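Local coordinates for lipoprotein (Shewanella oneidensis, PDB 3LHN) that is a putative lipoprotein of the NlpE family, of unestablished function, whose calycin-like barrel may, as in related NlpE proteins, take part in envelope stress sensing, at residues Leu27-Val32 with Gly75-Asp80; Gly83-Leu88 with Lys93-Glu98. One frame throughout, in Å; residues are numbered along the deposited sequence. Where two conformers were deposited one is given.

Interaction 1: residues Leu27-Val32 with Gly75-Asp80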
ATOM      1  N   LEU A  27      -3.314  26.399 -16.939  1.00  6.39           N
ATOM      2  CA  LEU A  27      -1.923  25.972 -16.947  1.00  6.73           C
ATOM      3  C   LEU A  27      -1.570  25.137 -18.171  1.00  7.74           C
ATOM      4  O   LEU A  27      -2.398  24.385 -18.677  1.00  7.57           O
ATOM      5  CB  LEU A  27      -1.619  25.102 -15.724  1.00  8.15           C
ATOM      6  CG  LEU A  27      -1.770  25.744 -14.342  1.00  9.64           C
ATOM      7  CD1 LEU A  27      -1.520  24.792 -13.180  1.00 11.99           C
ATOM      8  CD2 LEU A  27      -0.827  26.936 -14.237  1.00 12.77           C
ATOM      9  N   ASP A  28      -0.323  25.246 -18.603  1.00  7.11           N
ATOM     10  CA  ASP A  28       0.235  24.374 -19.634  1.00  8.18           C
ATOM     11  C   ASP A  28       0.745  23.162 -18.821  1.00  8.69           C
ATOM     12  O   ASP A  28       1.949  22.981 -18.571  1.00  9.78           O
ATOM     13  CB  ASP A  28       1.354  25.009 -20.452  1.00 11.11           C
ATOM     14  CG  ASP A  28       1.921  24.035 -21.487  1.00 17.13           C
ATOM     15  OD1 ASP A  28       1.216  23.076 -21.810  1.00 19.83           O
ATOM     16  OD2 ASP A  28       3.053  24.277 -21.945  1.00 22.43           O
ATOM     17  N   TRP A  29      -0.187  22.350 -18.368  1.00  7.05           N
ATOM     18  CA  TRP A  29       0.122  21.211 -17.476  1.00  7.08           C
ATOM     19  C   TRP A  29       0.559  19.916 -18.180  1.00  7.78           C
ATOM     20  O   TRP A  29       1.244  19.148 -17.576  1.00  7.88           O
ATOM     21  CB  TRP A  29      -0.990  20.937 -16.440  1.00  7.13           C
ATOM     22  CG  TRP A  29      -2.359  20.720 -17.066  1.00  7.94           C
ATOM     23  CD1 TRP A  29      -3.348  21.646 -17.232  1.00  7.14           C
ATOM     24  CD2 TRP A  29      -2.838  19.512 -17.665  1.00  7.27           C
ATOM     25  NE1 TRP A  29      -4.398  21.100 -17.921  1.00  8.01           N
ATOM     26  CE2 TRP A  29      -4.126  19.789 -18.175  1.00  8.07           C
ATOM     27  CE3 TRP A  29      -2.297  18.223 -17.840  1.00  7.43           C
ATOM     28  CZ2 TRP A  29      -4.894  18.828 -18.818  1.00  8.71           C
ATOM     29  CZ3 TRP A  29      -3.053  17.281 -18.479  1.00  8.59           C
ATOM     30  CH2 TRP A  29      -4.340  17.595 -18.979  1.00  8.21           C
ATOM     31  N   PRO A  30       0.137  19.639 -19.422  1.00  6.54           N
ATOM     32  CA  PRO A  30       0.688  18.421 -20.093  1.00  7.74           C
ATOM     33  C   PRO A  30       2.221  18.543 -20.127  1.00  8.41           C
ATOM     34  O   PRO A  30       2.754  19.574 -20.470  1.00  9.16           O
ATOM     35  CB  PRO A  30       0.038  18.454 -21.484  1.00  7.77           C
ATOM     36  CG  PRO A  30      -1.208  19.212 -21.289  1.00  7.76           C
ATOM     37  CD  PRO A  30      -0.839  20.324 -20.310  1.00  6.96           C
ATOM     38  N   GLY A  31       2.892  17.486 -19.743  1.00  7.33           N
ATOM     39  CA  GLY A  31       4.329  17.503 -19.687  1.00  8.01           C
ATOM     40  C   GLY A  31       4.883  16.515 -18.697  1.00  6.95           C
ATOM     41  O   GLY A  31       4.170  15.629 -18.205  1.00  7.89           O
ATOM     42  N   VAL A  32       6.178  16.648 -18.453  1.00  6.75           N
ATOM     43  CA  VAL A  32       6.956  15.733 -17.672  1.00  6.10           C
ATOM     44  C   VAL A  32       7.447  16.393 -16.410  1.00  6.21           C
ATOM     45  O   VAL A  32       8.018  17.481 -16.449  1.00  7.77           O
ATOM     46  CB  VAL A  32       8.175  15.258 -18.488  1.00  6.55           C
ATOM     47  CG1 VAL A  32       9.054  14.253 -17.708  1.00  9.00           C
ATOM     48  CG2 VAL A  32       7.717  14.645 -19.831  1.00  8.15           C
ATOM     49  N   GLY A  75      -1.769   4.685 -17.164  1.00  7.12           N
ATOM     50  CA  GLY A  75      -3.192   4.704 -16.900  1.00  7.99           C
ATOM     51  C   GLY A  75      -3.827   6.024 -17.205  1.00  8.64           C
ATOM     52  O   GLY A  75      -3.280   6.813 -17.961  1.00  8.88           O
ATOM     53  N   LYS A  76      -5.005   6.233 -16.647  1.00  8.78           N
ATOM     54  CA  LYS A  76      -5.722   7.490 -16.808  1.00  8.90           C
ATOM     55  C   LYS A  76      -5.820   8.151 -15.459  1.00  7.72           C
ATOM     56  O   LYS A  76      -5.744   7.519 -14.403  1.00  9.37           O
ATOM     57  CB  LYS A  76      -7.136   7.258 -17.370  1.00 11.98           C
ATOM     58  CG  LYS A  76      -7.154   6.807 -18.812  1.00 15.17           C
ATOM     59  N   PHE A  77      -6.035   9.444 -15.480  1.00  8.59           N
ATOM     60  CA  PHE A  77      -6.256  10.186 -14.259  1.00  8.19           C
ATOM     61  C   PHE A  77      -7.502  11.052 -14.408  1.00  8.55           C
ATOM     62  O   PHE A  77      -7.989  11.303 -15.498  1.00  8.39           O
ATOM     63  CB  PHE A  77      -5.009  11.001 -13.839  1.00  8.50           C
ATOM     64  CG  PHE A  77      -4.623  12.126 -14.788  1.00  8.47           C
ATOM     65  CD1 PHE A  77      -5.137  13.407 -14.641  1.00  9.19           C
ATOM     66  CD2 PHE A  77      -3.713  11.927 -15.831  1.00  9.06           C
ATOM     67  CE1 PHE A  77      -4.717  14.427 -15.484  1.00  9.83           C
ATOM     68  CE2 PHE A  77      -3.343  12.960 -16.634  1.00  9.17           C
ATOM     69  CZ  PHE A  77      -3.837  14.173 -16.477  1.00  9.25           C
ATOM     70  N   ASP A  78      -7.994  11.531 -13.273  0.50  9.56           N
ATOM     71  CA  ASP A  78      -9.178  12.360 -13.247  0.50 10.48           C
ATOM     72  C   ASP A  78      -8.942  13.583 -12.397  0.50  9.58           C
ATOM     73  O   ASP A  78      -8.182  13.566 -11.437  0.50 10.19           O
ATOM     74  CB  ASP A  78     -10.385  11.570 -12.753  0.50 11.31           C
ATOM     75  CG  ASP A  78     -10.514  10.217 -13.465  0.50 12.53           C
ATOM     76  OD1 ASP A  78      -9.659   9.348 -13.261  0.50 15.07           O
ATOM     77  OD2 ASP A  78     -11.489  10.040 -14.191  0.50 14.86           O
ATOM     78  N   TRP A  79      -9.634  14.647 -12.779  1.00 10.15           N
ATOM     79  CA  TRP A  79      -9.574  15.908 -12.079  1.00  9.27           C
ATOM     80  C   TRP A  79     -10.733  16.066 -11.128  1.00 10.95           C
ATOM     81  O   TRP A  79     -11.849  15.572 -11.392  1.00 13.02           O
ATOM     82  CB  TRP A  79      -9.651  17.062 -13.081  1.00  8.48           C
ATOM     83  CG  TRP A  79      -8.525  17.130 -14.033  1.00  8.19           C
ATOM     84  CD1 TRP A  79      -8.368  16.373 -15.141  1.00 10.30           C
ATOM     85  CD2 TRP A  79      -7.454  18.053 -13.993  1.00  8.11           C
ATOM     86  NE1 TRP A  79      -7.263  16.749 -15.789  1.00  9.07           N
ATOM     87  CE2 TRP A  79      -6.644  17.749 -15.106  1.00  8.44           C
ATOM     88  CE3 TRP A  79      -7.059  19.065 -13.093  1.00  8.94           C
ATOM     89  CZ2 TRP A  79      -5.498  18.399 -15.371  1.00  9.70           C
ATOM     90  CZ3 TRP A  79      -5.889  19.766 -13.383  1.00  8.99           C
ATOM     91  CH2 TRP A  79      -5.125  19.407 -14.527  1.00  8.42           C
ATOM     92  N   ASP A  80     -10.493  16.767 -10.031  1.00 10.49           N
ATOM     93  CA  ASP A  80     -11.603  17.144  -9.170  1.00 12.17           C
ATOM     94  C   ASP A  80     -12.504  18.223  -9.830  1.00 13.66           C
ATOM     95  O   ASP A  80     -12.203  18.791 -10.861  1.00 11.59           O
ATOM     96  CB  ASP A  80     -11.126  17.529  -7.776  1.00 13.40           C
ATOM     97  CG  ASP A  80     -10.291  18.800  -7.722  1.00 12.85           C
ATOM     98  OD1 ASP A  80      -9.926  19.337  -8.743  1.00 11.40           O
ATOM     99  OD2 ASP A  80      -9.971  19.252  -6.581  1.00 17.37           O
TER
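Trp-79 drives the edge of its six-membered ring against the indole of Trp-29 in a T-shaped (edge-to-face) stack. The centroid of that ring lies 4.8 Å from the centroid of the five-membered ring of Trp-29, with the planes at 64°. Trp-79 CZ2 stands over the middle of the Trp-29 face, 3.4 Å from Trp-29 CE2, and CH2 beside it hangs over the pyrrole part, 3.9 Å from Trp-29 NE1. Pro-30 CD lies over the opposite face, nearer the rim, so the indole is sandwiched between the proline and Trp-79, which fixes its tilt.

The other apolar contact comes from Phe-77, whose CZ meets Trp-29 CZ3 at 3.8 Å, with CZ3 close to the plane of the phenyl ring. With CG set between its backbone N and carbonyl carbon (chi1 66°), Phe-77 points its ring at Trp-29, which comes from the opposite direction.

Neither indole N-H is spent here: Trp-29 NE1 is hydrogen-bonded to Gln-24 O and Trp-79 NE1 to Asn-55 OD1. The cluster joins the turn leading into strand 31-37 to the end of strand 69-79 across the barrel interior, with Leu-51 of strand 44-51 and Val-96 of strand 93-97 packing on Trp-29.

Interaction 2: residues Gly83-Leu88 with Lys93-Glu98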
ATOM      1  N   GLY A  83     -11.064  21.476 -10.778  1.00 10.11           N
ATOM      2  CA  GLY A  83     -10.023  21.543 -11.829  1.00  9.92           C
ATOM      3  C   GLY A  83      -8.652  21.901 -11.296  1.00  8.65           C
ATOM      4  O   GLY A  83      -7.890  22.560 -11.963  1.00  8.78           O
ATOM      5  N   SER A  84      -8.324  21.373 -10.117  1.00  9.87           N
ATOM      6  CA  SER A  84      -7.119  21.691  -9.429  1.00 10.51           C
ATOM      7  C   SER A  84      -6.264  20.489  -9.035  1.00 10.46           C
ATOM      8  O   SER A  84      -5.023  20.584  -9.003  1.00 10.70           O
ATOM      9  CB  SER A  84      -7.565  22.418  -8.144  1.00 13.55           C
ATOM     10  OG  SER A  84      -6.485  22.697  -7.352  1.00 15.39           O
ATOM     11  N   LYS A  85      -6.918  19.394  -8.702  1.00  9.00           N
ATOM     12  CA  LYS A  85      -6.237  18.236  -8.173  1.00  9.30           C
ATOM     13  C   LYS A  85      -6.535  17.052  -9.045  1.00  9.98           C
ATOM     14  O   LYS A  85      -7.671  16.862  -9.468  1.00 11.69           O
ATOM     15  CB  LYS A  85      -6.671  17.966  -6.754  1.00  9.33           C
ATOM     16  CG  LYS A  85      -6.316  19.070  -5.768  1.00 10.67           C
ATOM     17  CD  LYS A  85      -6.912  18.855  -4.378  1.00 11.40           C
ATOM     18  CE  LYS A  85      -6.523  19.985  -3.452  1.00 12.67           C
ATOM     19  NZ  LYS A  85      -7.119  19.815  -2.085  1.00 14.69           N
ATOM     20  N   ILE A  86      -5.519  16.231  -9.292  1.00  9.34           N
ATOM     21  CA  ILE A  86      -5.673  15.018 -10.075  1.00  9.21           C
ATOM     22  C   ILE A  86      -5.468  13.770  -9.209  1.00  9.40           C
ATOM     23  O   ILE A  86      -4.685  13.774  -8.256  1.00  9.62           O
ATOM     24  CB  ILE A  86      -4.716  14.998 -11.302  1.00  8.62           C
ATOM     25  CG1 ILE A  86      -3.261  15.079 -10.905  1.00  9.15           C
ATOM     26  CG2 ILE A  86      -5.098  16.126 -12.264  1.00  7.92           C
ATOM     27  CD1 ILE A  86      -2.301  14.837 -12.074  1.00  9.65           C
ATOM     28  N   THR A  87      -6.206  12.724  -9.551  1.00  9.16           N
ATOM     29  CA  THR A  87      -6.063  11.420  -8.906  1.00  9.72           C
ATOM     30  C   THR A  87      -5.660  10.414  -9.991  1.00  9.82           C
ATOM     31  O   THR A  87      -6.400  10.235 -10.963  1.00 10.19           O
ATOM     32  CB  THR A  87      -7.377  10.979  -8.277  1.00 11.03           C
ATOM     33  OG1 THR A  87      -7.823  11.959  -7.296  1.00 10.76           O
ATOM     34  CG2 THR A  87      -7.228   9.607  -7.568  1.00 10.65           C
ATOM     35  N   LEU A  88      -4.500   9.825  -9.828  1.00  9.83           N
ATOM     36  CA  LEU A  88      -4.000   8.790 -10.754  1.00  9.81           C
ATOM     37  C   LEU A  88      -4.687   7.472 -10.470  1.00 12.32           C
ATOM     38  O   LEU A  88      -5.313   7.293  -9.410  1.00 10.26           O
ATOM     39  CB  LEU A  88      -2.509   8.606 -10.623  1.00  9.89           C
ATOM     40  CG  LEU A  88      -1.551   9.808 -10.697  1.00 11.76           C
ATOM     41  CD1 LEU A  88      -0.068   9.395 -10.725  1.00 12.64           C
ATOM     42  CD2 LEU A  88      -1.834  10.716 -11.887  1.00 13.37           C
ATOM     43  N   LYS A  93      -2.685  11.351  -5.454  0.50  7.46           N
ATOM     44  CA  LYS A  93      -3.250  12.634  -5.783  0.50  7.81           C
ATOM     45  C   LYS A  93      -2.169  13.696  -5.828  0.50  7.97           C
ATOM     46  O   LYS A  93      -1.230  13.687  -5.070  0.50  8.47           O
ATOM     47  CB  LYS A  93      -4.339  13.007  -4.772  0.50  8.40           C
ATOM     48  CG  LYS A  93      -5.514  12.036  -4.787  0.50  9.98           C
ATOM     49  CD  LYS A  93      -6.738  12.541  -4.011  0.50 11.76           C
ATOM     50  CE  LYS A  93      -7.757  11.403  -3.950  0.50 13.60           C
ATOM     51  NZ  LYS A  93      -7.419  10.488  -2.839  0.50 15.22           N
ATOM     52  N   TYR A  94      -2.337  14.639  -6.759  1.00  8.06           N
ATOM     53  CA  TYR A  94      -1.445  15.759  -6.922  1.00  8.26           C
ATOM     54  C   TYR A  94      -2.189  17.060  -7.131  1.00  7.96           C
ATOM     55  O   TYR A  94      -3.223  17.103  -7.799  1.00  9.14           O
ATOM     56  CB  TYR A  94      -0.528  15.599  -8.148  1.00  8.82           C
ATOM     57  CG  TYR A  94       0.501  14.505  -8.043  1.00 10.31           C
ATOM     58  CD1 TYR A  94       0.198  13.216  -8.365  1.00 11.09           C
ATOM     59  CD2 TYR A  94       1.802  14.815  -7.665  1.00 10.10           C
ATOM     60  CE1 TYR A  94       1.158  12.187  -8.243  1.00 11.01           C
ATOM     61  CE2 TYR A  94       2.769  13.848  -7.572  1.00 12.06           C
ATOM     62  CZ  TYR A  94       2.440  12.559  -7.861  1.00 10.46           C
ATOM     63  OH  TYR A  94       3.450  11.627  -7.759  1.00 15.64           O
ATOM     64  N   LEU A  95      -1.630  18.126  -6.597  1.00  8.29           N
ATOM     65  CA  LEU A  95      -2.115  19.487  -6.837  1.00  8.23           C
ATOM     66  C   LEU A  95      -1.334  19.978  -8.044  1.00  8.92           C
ATOM     67  O   LEU A  95      -0.105  20.024  -8.036  1.00  9.32           O
ATOM     68  CB  LEU A  95      -1.862  20.398  -5.639  1.00 10.12           C
ATOM     69  CG  LEU A  95      -2.232  21.862  -5.793  1.00 11.05           C
ATOM     70  CD1 LEU A  95      -3.718  22.065  -5.849  1.00 12.35           C
ATOM     71  CD2 LEU A  95      -1.648  22.582  -4.569  1.00 12.29           C
ATOM     72  N   VAL A  96      -2.053  20.398  -9.090  1.00  8.28           N
ATOM     73  CA  VAL A  96      -1.386  20.823 -10.330  1.00  8.82           C
ATOM     74  C   VAL A  96      -1.116  22.316 -10.207  1.00  8.79           C
ATOM     75  O   VAL A  96      -2.053  23.103 -10.016  1.00 10.52           O
ATOM     76  CB  VAL A  96      -2.287  20.532 -11.540  1.00  9.19           C
ATOM     77  CG1 VAL A  96      -1.600  20.930 -12.870  1.00  9.98           C
ATOM     78  CG2 VAL A  96      -2.702  19.050 -11.584  1.00 10.59           C
ATOM     79  N   GLY A  97       0.146  22.710 -10.321  1.00  7.96           N
ATOM     80  CA  GLY A  97       0.524  24.064 -10.119  1.00  9.21           C
ATOM     81  C   GLY A  97       1.395  24.592 -11.247  1.00  7.69           C
ATOM     82  O   GLY A  97       1.660  23.923 -12.229  1.00  7.80           O
ATOM     83  N   GLU A  98       1.878  25.815 -11.094  1.00  8.75           N
ATOM     84  CA  GLU A  98       2.755  26.417 -12.105  1.00  9.03           C
ATOM     85  C   GLU A  98       4.103  25.694 -12.158  1.00  7.94           C
ATOM     86  O   GLU A  98       4.912  25.739 -11.188  1.00  8.84           O
ATOM     87  CB  GLU A  98       2.954  27.919 -11.841  1.00 11.26           C
ATOM     88  CG  GLU A  98       1.632  28.652 -12.036  1.00 14.04           C
ATOM     89  CD  GLU A  98       1.730  30.142 -12.190  1.00 19.04           C
ATOM     90  OE1 GLU A  98       2.759  30.611 -12.754  1.00 22.11           O
ATOM     91  OE2 GLU A  98       0.690  30.800 -11.885  1.00 21.63           O
TER
HETATM   92  O   HOH W   1      -4.391  23.724  -8.716  1.00 18.48           O
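A beta hairpin of the barrel wall, strand 85-88 running antiparallel to strand 93-97, is stitched together here by three backbone hydrogen bonds. Ile-86 and Tyr-94 form the hydrogen-bonded pair, Ile-86 N giving to Tyr-94 O and Tyr-94 N to Ile-86 O, both at 2.9 Å. Val-96 N reaches Ser-84 O at 3.0 Å with an almost straight N-H...O angle of 176°. Beyond this bond a water bridges the two segments, accepting from Ser-84 OG and donating to Val-96 O, each at 2.7 Å.

In this up-and-down antiparallel barrel, as in other calycins, successive residues face inside and outside. Ile-86, Tyr-94 and Val-96 turn to the core: Ile-86 CG2 meets Val-96 CG2 at 3.8 Å, the two side chains crossing at about a right angle, while Ile-86 CG1 lies against Tyr-94 CB. Leu-88 CD1 touches the ring atom CE1 of Tyr-94 at 3.9 Å, and Leu-49 of strand 44-51 packs on both residues.

Lys-85, Thr-87, Lys-93 and Leu-95 lie on the outer face. Thr-87 and Lys-93 run side by side, with Thr-87 OG1 3.4 Å from Lys-93 CE and Thr-87 CG2 also against the chain; in the conformer given, the lysine is extended until it bends at chi4 (83°), and its NZ hydrogen-bonds to Thr-106 O. A glycine here in place of Thr-87, lacking both OG1 and CG2, would probably leave the Lys-93 methylenes without their neighbour and the chain freer to swing. The extended chain of Lys-85 leads away from the hairpin, its NZ hydrogen-bonded to Gly-108 O.

Overall arrangement
Interactions 1 and 2 have centres about 7 Å apart and share the wall of one antiparallel barrel, in which strand 69-79 is followed by strand 85-88 in both chain and sheet. Their backbones meet through two probable hydrogen bonds, Thr-87 N to Asp-78 O and Asp-80 N to Lys-85 O, each 2.9 Å long. Asp-80 OD1 also accepts from the backbone N of Ser-84 and of Lys-85, tying the end of one strand to the start of the next. Inside, Ile-86 and Val-96 of interaction 2 pack on Trp-79 of interaction 1, extending its aromatic cluster. A bound sulfate, probably from the crystallisation liquor, lies about 5 Å from the Lys-85 side chain.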